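PDB 3ZZO: CG11501 from Drosophila melanogaster, which acts as a secreted cytokine that suppresses the immune deficiency pathway, promoting survival after Sindbis virus infection and limiting intestinal stem cell proliferation after bacterial infection. Local coordinates for residues Q70-R75 / Y79-I84. Residues are numbered along the deposited sequence; the frame is centred on the assembly and turned at random.
Sequences QEFVRR and YGIQII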
loop_
_atom_site.group_PDB
_atom_site.type_symbol
_atom_site.label_atom_id
_atom_site.label_comp_id
_atom_site.label_asym_id
_atom_site.label_seq_id
_atom_site.Cartn_x
_atom_site.Cartn_y
_atom_site.Cartn_z
ATOM N N GLN A 70 5.757 -6.828 0.874
ATOM C CA GLN A 70 7.150 -7.232 0.635
ATOM C C GLN A 70 7.840 -6.239 -0.287
ATOM O O GLN A 70 8.994 -5.857 -0.064
ATOM C CB GLN A 70 7.105 -8.661 0.049
ATOM C CG GLN A 70 8.457 -9.328 -0.055
ATOM C CD GLN A 70 8.319 -10.790 -0.394
ATOM O OE1 GLN A 70 7.219 -11.333 -0.453
ATOM N NE2 GLN A 70 9.426 -11.497 -0.529
ATOM N N GLU A 71 7.115 -5.756 -1.287
ATOM C CA GLU A 71 7.621 -4.718 -2.196
ATOM C C GLU A 71 7.717 -3.340 -1.521
ATOM O O GLU A 71 8.630 -2.584 -1.807
ATOM C CB GLU A 71 6.771 -4.646 -3.444
ATOM C CG GLU A 71 7.351 -3.751 -4.489
ATOM C CD GLU A 71 6.870 -4.009 -5.874
ATOM O OE1 GLU A 71 6.192 -5.016 -6.124
ATOM O OE2 GLU A 71 7.177 -3.158 -6.764
ATOM N N PHE A 72 6.781 -3.026 -0.621
ATOM C CA PHE A 72 6.860 -1.793 0.164
ATOM C C PHE A 72 8.164 -1.762 0.958
ATOM O O PHE A 72 8.874 -0.755 0.979
ATOM C CB PHE A 72 5.654 -1.694 1.115
ATOM C CG PHE A 72 5.679 -0.464 1.971
ATOM C CD1 PHE A 72 5.382 0.755 1.434
ATOM C CD2 PHE A 72 6.000 -0.530 3.315
ATOM C CE1 PHE A 72 5.413 1.909 2.234
ATOM C CE2 PHE A 72 6.060 0.621 4.090
ATOM C CZ PHE A 72 5.754 1.818 3.535
ATOM N N VAL A 73 8.531 -2.886 1.574
ATOM C CA VAL A 73 9.799 -2.974 2.288
ATOM C C VAL A 73 10.966 -2.845 1.302
ATOM O O VAL A 73 11.912 -2.108 1.535
ATOM C CB VAL A 73 9.902 -4.285 3.098
ATOM C CG1 VAL A 73 11.265 -4.399 3.768
ATOM C CG2 VAL A 73 8.790 -4.342 4.131
ATOM N N ARG A 74 10.886 -3.590 0.194
ATOM C CA ARG A 74 11.998 -3.632 -0.777
ATOM C C ARG A 74 12.296 -2.259 -1.334
ATOM O O ARG A 74 13.450 -1.839 -1.367
ATOM C CB ARG A 74 11.642 -4.589 -1.900
ATOM C CG ARG A 74 12.842 -4.956 -2.760
ATOM C CD ARG A 74 12.486 -5.833 -3.944
ATOM N NE ARG A 74 11.872 -7.078 -3.515
ATOM C CZ ARG A 74 10.617 -7.432 -3.674
ATOM N NH1 ARG A 74 9.746 -6.698 -4.377
ATOM N NH2 ARG A 74 10.202 -8.565 -3.145
ATOM N N ARG A 75 11.276 -1.569 -1.815
ATOM C CA ARG A 75 11.524 -0.290 -2.483
ATOM C C ARG A 75 11.954 0.812 -1.525
ATOM O O ARG A 75 12.496 1.821 -1.944
ATOM C CB ARG A 75 10.381 0.070 -3.377
ATOM C CG ARG A 75 9.188 0.487 -2.722
ATOM C CD ARG A 75 8.011 0.519 -3.800
ATOM N NE ARG A 75 8.289 1.453 -4.869
ATOM C CZ ARG A 75 7.901 1.282 -6.165
ATOM N NH1 ARG A 75 7.193 0.235 -6.606
ATOM N NH2 ARG A 75 8.261 2.184 -7.024
ATOM N N TYR A 79 15.237 3.217 4.190
ATOM C CA TYR A 79 14.581 3.603 5.431
ATOM C C TYR A 79 14.550 2.495 6.458
ATOM O O TYR A 79 14.338 2.778 7.637
ATOM C CB TYR A 79 13.180 4.125 5.145
ATOM C CG TYR A 79 13.172 5.326 4.261
ATOM C CD1 TYR A 79 13.811 6.485 4.644
ATOM C CD2 TYR A 79 12.578 5.304 3.022
ATOM C CE1 TYR A 79 13.824 7.585 3.824
ATOM C CE2 TYR A 79 12.576 6.394 2.178
ATOM C CZ TYR A 79 13.176 7.545 2.617
ATOM O OH TYR A 79 13.186 8.640 1.822
ATOM N N GLY A 80 14.726 1.239 6.067
ATOM C CA GLY A 80 14.695 0.168 7.053
ATOM C C GLY A 80 13.286 -0.049 7.644
ATOM O O GLY A 80 13.056 0.152 8.847
ATOM N N ILE A 81 12.376 -0.515 6.811
ATOM C CA ILE A 81 10.983 -0.699 7.181
ATOM C C ILE A 81 10.844 -1.960 8.046
ATOM O O ILE A 81 11.231 -3.054 7.615
ATOM C CB ILE A 81 10.100 -0.837 5.950
ATOM C CG1 ILE A 81 10.210 0.357 4.997
ATOM C CG2 ILE A 81 8.657 -1.115 6.344
ATOM C CD1 ILE A 81 9.926 1.696 5.662
ATOM N N GLN A 82 10.307 -1.779 9.254
ATOM C CA GLN A 82 10.077 -2.842 10.207
ATOM C C GLN A 82 8.579 -3.104 10.264
ATOM O O GLN A 82 7.809 -2.394 10.925
ATOM C CB GLN A 82 10.620 -2.445 11.582
ATOM C CG GLN A 82 12.106 -2.098 11.564
ATOM C CD GLN A 82 12.966 -3.217 11.082
ATOM O OE1 GLN A 82 12.693 -4.407 11.334
ATOM N NE2 GLN A 82 14.064 -2.896 10.446
ATOM N N ILE A 83 8.115 -4.123 9.554
ATOM C CA ILE A 83 6.682 -4.443 9.464
ATOM C C ILE A 83 6.169 -4.925 10.807
ATOM O O ILE A 83 6.784 -5.773 11.443
ATOM C CB ILE A 83 6.434 -5.523 8.382
ATOM C CG1 ILE A 83 6.862 -4.992 6.988
ATOM C CG2 ILE A 83 5.011 -6.036 8.413
ATOM C CD1 ILE A 83 5.929 -4.004 6.426
ATOM N N ILE A 84 5.024 -4.402 11.220
ATOM C CA ILE A 84 4.349 -4.835 12.445
ATOM C C ILE A 84 3.082 -5.625 12.119
ATOM O O ILE A 84 2.852 -6.662 12.700
ATOM C CB ILE A 84 4.021 -3.652 13.354
ATOM C CG1 ILE A 84 5.320 -2.995 13.815
ATOM C CG2 ILE A 84 3.205 -4.082 14.590
ATOM C CD1 ILE A 84 5.137 -1.668 14.438
HETATM O O HOH W 1 13.271 -1.462 4.219
#
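Val73 sets its CG2 methyl over the branched side chains of Ile81 and Ile83, two alternate residues of the strand. Val73 CG2 lies 3.5 Å from Ile83 CG1, with Ile83 CD1 slightly farther off. The same Val73 methyl is 3.9 Å from Ile81 CG2. Val73 CG2 is anti to the carbonyl carbon of its own residue, whereas Val73 CG1 is anti to the backbone N (chi1 177°) and approaches no closer than 4.1 Å to Ile81 O. Ile81 CG2 is touched by two helix residues, approaching about a right angle apart: besides Val73 CG2, Phe72 CE2 lies 3.9 Å from it. The methyl meets the Phe72 ring obliquely, while the two side chains cross at about a right angle. With CG anti to the backbone N (chi1 179°), the Phe72 ring comes within reach of Ile81, although the bond from CA to CB is not aimed at the strand. No direct hydrogen bond joins the helix and the strand; instead a water donates to Val73 O at 3.1 Å and accepts from Ile81 N at 2.9 Å, bridging the two backbones beside the apolar patch. The axes of segments 70-75 and 81-84 run nearly antiparallel (160°) and approach to 8.8 Å, as a short turn returns the chain to the sheet. In the ferredoxin-like subdomain SD1, helix 69-75 covers the antiparallel sheet: Phe72 packs edge-to-face with Phe11 of strand 6-13 and touches Val33 and Ile35 of strand 31-35, while Val73 rests on 81-89, an edge strand next to 6-13.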